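Local coordinates for ftsY (Mycoplasma mycoides, PDB 1ZU4), which is the NG domain of the signal recognition particle receptor FtsY, joining an SRP54-type helical bundle to a GTPase-family domain of P-loop fold, at residues K30-D33 and D34-E38; A123-A126 and N127-E131; Q204-T207 and N208-E212; D300-Q303 and Y304-L308. All blocks are in the same frame, centred on the assembly; numbering follows the deposited sequence.

Contact 1: residues K30-D33 and D34-E38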
# COMPACT_ATOMS: atom_id res chain seq x y z
N LYS A 30 30.80 -20.55 6.20
CA LYS A 30 31.36 -21.81 6.67
C LYS A 30 30.27 -22.56 7.42
O LYS A 30 29.71 -23.50 6.87
CB LYS A 30 32.57 -21.53 7.56
CG LYS A 30 33.74 -20.96 6.75
CD LYS A 30 34.83 -20.42 7.64
CE LYS A 30 35.76 -19.53 6.83
NZ LYS A 30 35.27 -18.11 6.83
N GLN A 31 29.91 -22.08 8.62
CA GLN A 31 28.82 -22.69 9.45
C GLN A 31 27.79 -21.64 9.91
O GLN A 31 28.13 -20.49 10.02
CB GLN A 31 29.43 -23.39 10.68
CG GLN A 31 29.98 -24.76 10.33
CD GLN A 31 30.30 -25.64 11.50
OE1 GLN A 31 30.59 -25.18 12.61
NE2 GLN A 31 30.28 -26.96 11.26
N ALA A 32 26.54 -22.07 10.15
CA ALA A 32 25.47 -21.21 10.68
C ALA A 32 25.64 -21.03 12.19
O ALA A 32 24.84 -21.49 12.98
CB ALA A 32 24.08 -21.84 10.38
N ASP A 33 26.71 -20.36 12.57
CA ASP A 33 27.07 -20.18 13.97
C ASP A 33 26.73 -18.74 14.41
O ASP A 33 26.28 -17.93 13.61
CB ASP A 33 28.56 -20.51 14.17
CG ASP A 33 29.50 -19.67 13.27
OD1 ASP A 33 29.13 -18.59 12.75
OD2 ASP A 33 30.66 -20.10 13.10
N ASP A 34 26.97 -18.41 15.68
CA ASP A 34 26.70 -17.05 16.16
C ASP A 34 27.34 -15.95 15.30
O ASP A 34 26.67 -14.99 14.93
CB ASP A 34 27.06 -16.90 17.64
CG ASP A 34 26.18 -17.77 18.54
OD1 ASP A 34 25.04 -18.14 18.13
OD2 ASP A 34 26.62 -18.12 19.66
N GLU A 35 28.61 -16.10 14.95
CA GLU A 35 29.24 -15.10 14.09
C GLU A 35 28.49 -14.95 12.75
O GLU A 35 28.37 -13.84 12.24
CB GLU A 35 30.71 -15.43 13.84
CG GLU A 35 31.54 -14.21 13.59
CD GLU A 35 33.00 -14.54 13.46
OE1 GLU A 35 33.58 -15.10 14.43
OE2 GLU A 35 33.58 -14.24 12.39
N PHE A 36 27.99 -16.06 12.20
CA PHE A 36 27.18 -15.99 10.97
C PHE A 36 25.90 -15.18 11.18
O PHE A 36 25.53 -14.37 10.31
CB PHE A 36 26.83 -17.38 10.41
CG PHE A 36 25.70 -17.35 9.44
CD1 PHE A 36 25.90 -16.85 8.15
CD2 PHE A 36 24.41 -17.74 9.83
CE1 PHE A 36 24.84 -16.79 7.23
CE2 PHE A 36 23.34 -17.69 8.93
CZ PHE A 36 23.56 -17.19 7.63
N PHE A 37 25.21 -15.42 12.31
CA PHE A 37 24.01 -14.64 12.59
C PHE A 37 24.28 -13.14 12.76
O PHE A 37 23.47 -12.35 12.37
CB PHE A 37 23.13 -15.28 13.67
CG PHE A 37 22.41 -16.51 13.19
CD1 PHE A 37 22.92 -17.79 13.46
CD2 PHE A 37 21.29 -16.40 12.38
CE1 PHE A 37 22.29 -18.92 12.97
CE2 PHE A 37 20.64 -17.55 11.90
CZ PHE A 37 21.15 -18.80 12.18
N GLU A 38 25.47 -12.77 13.22
CA GLU A 38 25.83 -11.36 13.29
C GLU A 38 25.94 -10.76 11.90
O GLU A 38 25.52 -9.63 11.68
CB GLU A 38 27.16 -11.15 14.01
CG GLU A 38 27.18 -11.54 15.45
CD GLU A 38 28.60 -11.55 16.00
OE1 GLU A 38 29.43 -10.72 15.53
OE2 GLU A 38 28.89 -12.38 16.89
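Asp33 holds the N-cap position of helix 34-46, and its OD1 makes the capping bond, accepting the backbone N of Phe36 at 2.8 Å. The carboxylate reaches that amide because CG stands between the backbone N and the carbonyl carbon (chi1 56°), folding the group back over the first turn. One residue earlier the backbone is kinked in an inverse gamma turn centred on Ala32, closed by a weak bond from Asp33 N to Gln31 O.

The tight side is apolar. Ala32 meets both phenylalanines: its CB is 4.1 Å from Phe36 CD2 and 4.3 Å from Phe37 CE1. The two rings are set edge against face, since Phe36 CD2 stands 3.8 Å above the plane of the Phe37 ring, over its centre. This side is closed by the bundle, with Phe36 resting on Phe71 and Ile74 of helix 71-87 and Phe37 on Ser58 and Val61 of helix 51-64.

The other side is loose. Gln31, Asp34 and Glu35 are exposed; Glu35 offers little more than its CB, 3.7 Å from Asp33 OD1, before its chain runs outward, and the carboxylate of Asp34 forms a salt bridge with Arg62 instead. Asp33 also serves the helix through its backbone: Asp33 O takes the amide N of Phe37 at 3.0 Å, with an N-H...O angle of 159°.

Contact 2: residues A123-A126 and N127-E131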
# COMPACT_ATOMS: atom_id res chain seq x y z
N ALA A 123 -6.98 6.68 -9.35
CA ALA A 123 -7.20 6.41 -10.79
C ALA A 123 -6.89 4.95 -11.17
O ALA A 123 -7.65 4.34 -11.92
CB ALA A 123 -6.35 7.36 -11.63
N LYS A 124 -5.79 4.40 -10.63
CA LYS A 124 -5.38 3.04 -10.88
C LYS A 124 -6.36 2.07 -10.26
O LYS A 124 -6.67 1.06 -10.86
CB LYS A 124 -3.96 2.78 -10.39
CG LYS A 124 -2.93 3.51 -11.27
CD LYS A 124 -1.53 3.24 -10.88
CE LYS A 124 -0.59 4.10 -11.74
NZ LYS A 124 0.79 3.53 -11.76
N MET A 125 -6.87 2.41 -9.07
CA MET A 125 -7.88 1.60 -8.45
C MET A 125 -9.20 1.59 -9.20
O MET A 125 -9.83 0.54 -9.27
CB MET A 125 -8.09 2.02 -7.02
CG MET A 125 -7.15 1.29 -6.06
SD MET A 125 -7.85 1.59 -4.47
CE MET A 125 -8.84 0.15 -4.17
N ALA A 126 -9.63 2.74 -9.71
CA ALA A 126 -10.85 2.77 -10.53
C ALA A 126 -10.71 1.84 -11.77
O ALA A 126 -11.62 1.04 -12.06
CB ALA A 126 -11.17 4.24 -10.99
N ASN A 127 -9.60 1.99 -12.48
CA ASN A 127 -9.26 1.12 -13.63
C ASN A 127 -9.21 -0.38 -13.28
O ASN A 127 -9.64 -1.19 -14.09
CB ASN A 127 -7.89 1.52 -14.25
CG ASN A 127 -7.67 0.86 -15.63
OD1 ASN A 127 -6.76 0.03 -15.81
ND2 ASN A 127 -8.53 1.20 -16.57
N TYR A 128 -8.68 -0.71 -12.10
CA TYR A 128 -8.56 -2.08 -11.62
C TYR A 128 -9.94 -2.73 -11.51
O TYR A 128 -10.13 -3.90 -11.94
CB TYR A 128 -7.83 -2.11 -10.26
CG TYR A 128 -7.68 -3.48 -9.62
CD1 TYR A 128 -6.53 -4.25 -9.80
CD2 TYR A 128 -8.67 -3.97 -8.76
CE1 TYR A 128 -6.41 -5.52 -9.15
CE2 TYR A 128 -8.57 -5.19 -8.15
CZ TYR A 128 -7.47 -5.97 -8.33
OH TYR A 128 -7.43 -7.19 -7.65
N TYR A 129 -10.90 -2.00 -10.92
CA TYR A 129 -12.25 -2.55 -10.79
C TYR A 129 -13.03 -2.48 -12.10
O TYR A 129 -13.81 -3.39 -12.43
CB TYR A 129 -13.01 -1.90 -9.61
CG TYR A 129 -12.44 -2.42 -8.34
CD1 TYR A 129 -11.51 -1.67 -7.61
CD2 TYR A 129 -12.75 -3.69 -7.90
CE1 TYR A 129 -10.92 -2.15 -6.45
CE2 TYR A 129 -12.15 -4.22 -6.73
CZ TYR A 129 -11.24 -3.43 -6.01
OH TYR A 129 -10.63 -3.92 -4.87
N ALA A 130 -12.80 -1.41 -12.87
CA ALA A 130 -13.50 -1.22 -14.15
C ALA A 130 -13.18 -2.36 -15.11
O ALA A 130 -14.09 -2.90 -15.77
CB ALA A 130 -13.19 0.15 -14.78
N GLU A 131 -11.90 -2.75 -15.16
CA GLU A 131 -11.48 -3.94 -15.91
C GLU A 131 -12.08 -5.27 -15.41
O GLU A 131 -12.21 -6.24 -16.16
CB GLU A 131 -9.95 -4.00 -15.99
CG GLU A 131 -9.39 -2.77 -16.69
CD GLU A 131 -8.39 -3.06 -17.82
OE1 GLU A 131 -8.68 -3.91 -18.70
OE2 GLU A 131 -7.32 -2.40 -17.85
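The Tyr129 ring meets Met125 at its edge: the CE methyl lies in the ring plane, 3.8 Å from Tyr129 CE1, and Met125 O also approaches near that plane, 3.2 Å from CD1. One face of the ring is taken by Tyr128, whose CD2 sits 3.6 Å above it, over the centre; seen from Tyr128, Tyr129 CD1 lies in plane at the ring edge. Tyr129 also stacks with the ring of Phe100.

Met125 and Tyr129 run side by side in the same direction, one helical turn apart. The bend at the end of the methionine chain (chi3 96°) swings CE back to the tyrosine.

Underneath, the i to i+4 pattern of an alpha helix is unbroken. Asn127 N binds Ala123 O almost straight, at 174°, and Ala130 N binds Ala126 O at 2.8 Å.

In the P-loop NTPase fold this is helix 118-131, packed on the central sheet. Ala126 and Tyr129 touch Val136 of strand 136-140, Met125 and Ala126 touch Leu196 of strand 194-198, and Lys124 and Met125 reach Leu296 of the edge strand 296-298.

Contact 3: residues Q204-T207 and N208-E212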
# COMPACT_ATOMS: atom_id res chain seq x y z
N GLN A 204 -1.38 19.66 9.56
CA GLN A 204 -1.67 21.04 9.98
C GLN A 204 -3.16 21.33 10.16
O GLN A 204 -3.56 21.99 11.14
CB GLN A 204 -1.13 22.03 8.93
CG GLN A 204 -1.48 23.52 9.23
CD GLN A 204 -1.70 24.36 7.97
OE1 GLN A 204 -2.55 24.04 7.12
NE2 GLN A 204 -0.96 25.47 7.85
N ASN A 205 -3.95 20.86 9.19
CA ASN A 205 -5.39 21.07 9.17
C ASN A 205 -6.15 19.91 9.84
O ASN A 205 -7.30 19.65 9.48
CB ASN A 205 -5.93 21.21 7.72
CG ASN A 205 -5.53 22.52 7.02
OD1 ASN A 205 -5.47 23.61 7.63
ND2 ASN A 205 -5.29 22.42 5.72
N LYS A 206 -5.52 19.22 10.79
CA LYS A 206 -6.13 18.07 11.50
C LYS A 206 -7.61 18.18 11.86
O LYS A 206 -8.37 17.26 11.60
CB LYS A 206 -5.36 17.71 12.76
CG LYS A 206 -5.83 16.39 13.43
CD LYS A 206 -5.04 16.16 14.70
CE LYS A 206 -5.47 14.89 15.37
NZ LYS A 206 -4.56 14.52 16.51
N THR A 207 -8.01 19.29 12.48
CA THR A 207 -9.36 19.39 13.01
C THR A 207 -10.33 19.45 11.86
O THR A 207 -11.36 18.79 11.89
CB THR A 207 -9.57 20.65 13.96
OG1 THR A 207 -9.19 21.85 13.27
CG2 THR A 207 -8.74 20.52 15.24
N ASN A 208 -10.00 20.24 10.83
CA ASN A 208 -10.91 20.32 9.69
C ASN A 208 -10.91 19.04 8.89
O ASN A 208 -11.92 18.68 8.28
CB ASN A 208 -10.60 21.46 8.74
CG ASN A 208 -11.63 21.56 7.63
OD1 ASN A 208 -11.30 21.46 6.44
ND2 ASN A 208 -12.90 21.71 8.02
N LEU A 209 -9.74 18.41 8.81
CA LEU A 209 -9.61 17.19 8.05
C LEU A 209 -10.49 16.14 8.73
O LEU A 209 -11.32 15.54 8.08
CB LEU A 209 -8.16 16.74 8.00
CG LEU A 209 -7.91 15.47 7.19
CD1 LEU A 209 -8.37 15.73 5.77
CD2 LEU A 209 -6.43 15.07 7.22
N MET A 210 -10.32 15.94 10.02
CA MET A 210 -11.24 15.04 10.76
C MET A 210 -12.74 15.38 10.63
O MET A 210 -13.57 14.46 10.41
CB MET A 210 -10.84 14.94 12.21
CG MET A 210 -9.49 14.35 12.31
SD MET A 210 -8.85 14.19 13.97
CE MET A 210 -9.64 12.70 14.56
N ALA A 211 -13.07 16.68 10.74
CA ALA A 211 -14.46 17.14 10.60
C ALA A 211 -15.03 16.80 9.24
O ALA A 211 -16.19 16.40 9.14
CB ALA A 211 -14.61 18.68 10.88
N GLU A 212 -14.23 17.01 8.20
CA GLU A 212 -14.66 16.75 6.84
C GLU A 212 -14.87 15.25 6.68
O GLU A 212 -15.89 14.82 6.07
CB GLU A 212 -13.61 17.29 5.84
CG GLU A 212 -13.69 18.83 5.59
CD GLU A 212 -15.08 19.28 5.08
OE1 GLU A 212 -15.75 18.53 4.35
OE2 GLU A 212 -15.52 20.39 5.40
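Side-chain packing between Lys206 and Met210 rests on one sulfur: Met210 SD lies 3.7 Å from Lys206 CE and 3.8 Å from Lys206 CG. The two chains run side by side, pointing the same way along the helix surface. Beyond CG the Lys206 chain is fully extended (chi2 to chi4 all near 180°), which lays its methylenes in a line; Met210, with CG beside its backbone N (chi1 -63°), comes alongside it. Both also touch Val253, as does Leu209, the one buried side chain among those in contact.

Two carbonyl oxygens also touch side-chain carbons one turn on: Lys206 O is 3.2 Å from Met210 CG, and Thr207 O is 3.4 Å from Ala211 CB.

The fold element involved is the first two turns of helix 206-221 in the P-loop domain. Asn205 occupies its N-cap position, yet the asparagine side chain makes no capping bond.

Backbone hydrogen bonds supply the regular part. Asn205 O accepts Leu209 N at 2.8 Å, Lys206 O accepts Met210 N at 2.8 Å with a nearly straight N-H...O angle of 172°, and Thr207 O accepts Ala211 N at 2.9 Å.

Among the polar side chains, the Thr207 hydroxyl comes close without bonding: OG1 is 3.0 Å from Asn208 N, but the angle is poor.

Contact 4: residues D300-Q303 and Y304-L308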
# COMPACT_ATOMS: atom_id res chain seq x y z
N ASP A 300 0.25 -9.36 -2.07
CA ASP A 300 0.39 -10.74 -1.73
C ASP A 300 1.77 -10.81 -1.11
O ASP A 300 2.81 -10.64 -1.77
CB ASP A 300 0.20 -11.56 -3.02
CG ASP A 300 0.52 -13.04 -2.86
OD1 ASP A 300 1.22 -13.38 -1.88
OD2 ASP A 300 0.09 -13.85 -3.75
N ILE A 301 1.78 -11.06 0.19
CA ILE A 301 3.04 -11.06 0.93
C ILE A 301 3.99 -12.16 0.47
O ILE A 301 5.20 -11.90 0.43
CB ILE A 301 2.84 -11.14 2.48
CG1 ILE A 301 4.21 -11.14 3.19
CG2 ILE A 301 1.96 -12.35 2.87
CD1 ILE A 301 5.01 -9.87 2.96
N ASP A 302 3.48 -13.35 0.12
CA ASP A 302 4.40 -14.40 -0.38
C ASP A 302 5.09 -13.98 -1.70
O ASP A 302 6.28 -14.24 -1.91
CB ASP A 302 3.77 -15.80 -0.44
CG ASP A 302 4.80 -16.88 -0.69
OD1 ASP A 302 5.73 -17.07 0.15
OD2 ASP A 302 4.74 -17.51 -1.77
N GLN A 303 4.35 -13.31 -2.55
CA GLN A 303 4.89 -12.84 -3.81
C GLN A 303 5.91 -11.73 -3.61
O GLN A 303 6.94 -11.69 -4.27
CB GLN A 303 3.75 -12.37 -4.72
CG GLN A 303 3.01 -13.54 -5.39
CD GLN A 303 3.89 -14.33 -6.34
OE1 GLN A 303 4.22 -13.85 -7.42
NE2 GLN A 303 4.31 -15.54 -5.93
N TYR A 304 5.60 -10.80 -2.71
CA TYR A 304 6.53 -9.75 -2.37
C TYR A 304 7.85 -10.40 -1.91
O TYR A 304 8.92 -10.08 -2.43
CB TYR A 304 5.93 -8.91 -1.24
CG TYR A 304 6.78 -7.77 -0.77
CD1 TYR A 304 6.68 -6.51 -1.37
CD2 TYR A 304 7.63 -7.92 0.34
CE1 TYR A 304 7.43 -5.44 -0.90
CE2 TYR A 304 8.39 -6.88 0.80
CZ TYR A 304 8.28 -5.65 0.18
OH TYR A 304 9.02 -4.64 0.66
N ILE A 305 7.75 -11.36 -0.98
CA ILE A 305 8.97 -12.01 -0.44
C ILE A 305 9.74 -12.85 -1.49
O ILE A 305 10.96 -12.78 -1.59
CB ILE A 305 8.61 -12.91 0.80
CG1 ILE A 305 8.04 -12.04 1.94
CG2 ILE A 305 9.84 -13.66 1.32
CD1 ILE A 305 8.89 -10.86 2.31
N VAL A 306 9.02 -13.66 -2.26
CA VAL A 306 9.65 -14.50 -3.30
C VAL A 306 10.36 -13.66 -4.38
O VAL A 306 11.50 -13.95 -4.77
CB VAL A 306 8.60 -15.50 -3.90
CG1 VAL A 306 9.07 -16.08 -5.22
CG2 VAL A 306 8.32 -16.61 -2.87
N HIS A 307 9.72 -12.60 -4.85
CA HIS A 307 10.35 -11.72 -5.85
C HIS A 307 11.50 -10.86 -5.26
O HIS A 307 12.51 -10.58 -5.93
CB HIS A 307 9.28 -10.91 -6.59
CG HIS A 307 8.39 -11.77 -7.45
ND1 HIS A 307 8.80 -12.27 -8.66
CD2 HIS A 307 7.14 -12.25 -7.25
CE1 HIS A 307 7.83 -13.01 -9.19
NE2 HIS A 307 6.81 -13.01 -8.35
N LEU A 308 11.37 -10.49 -4.00
CA LEU A 308 12.47 -9.80 -3.27
C LEU A 308 13.67 -10.72 -3.19
O LEU A 308 14.81 -10.26 -3.28
CB LEU A 308 12.08 -9.47 -1.82
CG LEU A 308 13.15 -8.84 -0.90
CD1 LEU A 308 13.82 -7.59 -1.56
CD2 LEU A 308 12.50 -8.48 0.42
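Gln303 and His307 point the same way from successive turns of helix 301-308, which packs against the helical bundle, and their flat groups stand nearly perpendicular, amide and imidazole planes 81° apart. His307 NE2 donates to Gln303 OE1 at 2.9 Å. The oxygen lies in the ring plane, at the edge of the imidazole, whereas from the glutamine the donor stands above the amide plane, 45° out of it; the N-H...O angle of 137° shows a bent bond. A fold at chi2 of Gln303 brings OE1 back to the ring.

Ile301 and Ile305 also lie side by side, CD1 of Ile301 reaching CG1 of Ile305 at 3.9 Å. The same CD1 approaches Tyr304 CD2 obliquely at 4.2 Å. This apolar side faces helix 71-87, where Ile301 touches Tyr83 and Tyr86 and Ile305 touches Leu82, while the Tyr304 hydroxyl bonds to Gly270 O and Gly273 N.

Asp302 and Val306 cross at a slant, Asp302 OD2 being 3.9 Å from Val306 CG2. Asp300 is the N-cap: its OD1 accepts Gln303 N at 3.2 Å, reached from above the carboxylate plane.

How the contacts relate
Along the chain the four contacts follow in series, none enclosing another, and each is a local stretch at or within one helix. Contact 1 opens helix 34-46 in the helical bundle; contacts 2, 3 and 4 belong to the P-loop domain. Contact 1 is remote, its centre about 48 Å from contact 2 and about 52 Å from contact 3, on the opposite side of the chain's centre. Contacts 2 and 4 approach most closely, nearest atoms about 10 Å apart. Contact 4 lies on the same side of the chain's centre as contact 1, about 26 Å away centre to centre; its helix 301-308 touches helices 12-27 and 71-87 and so joins the P-loop domain to the bundle.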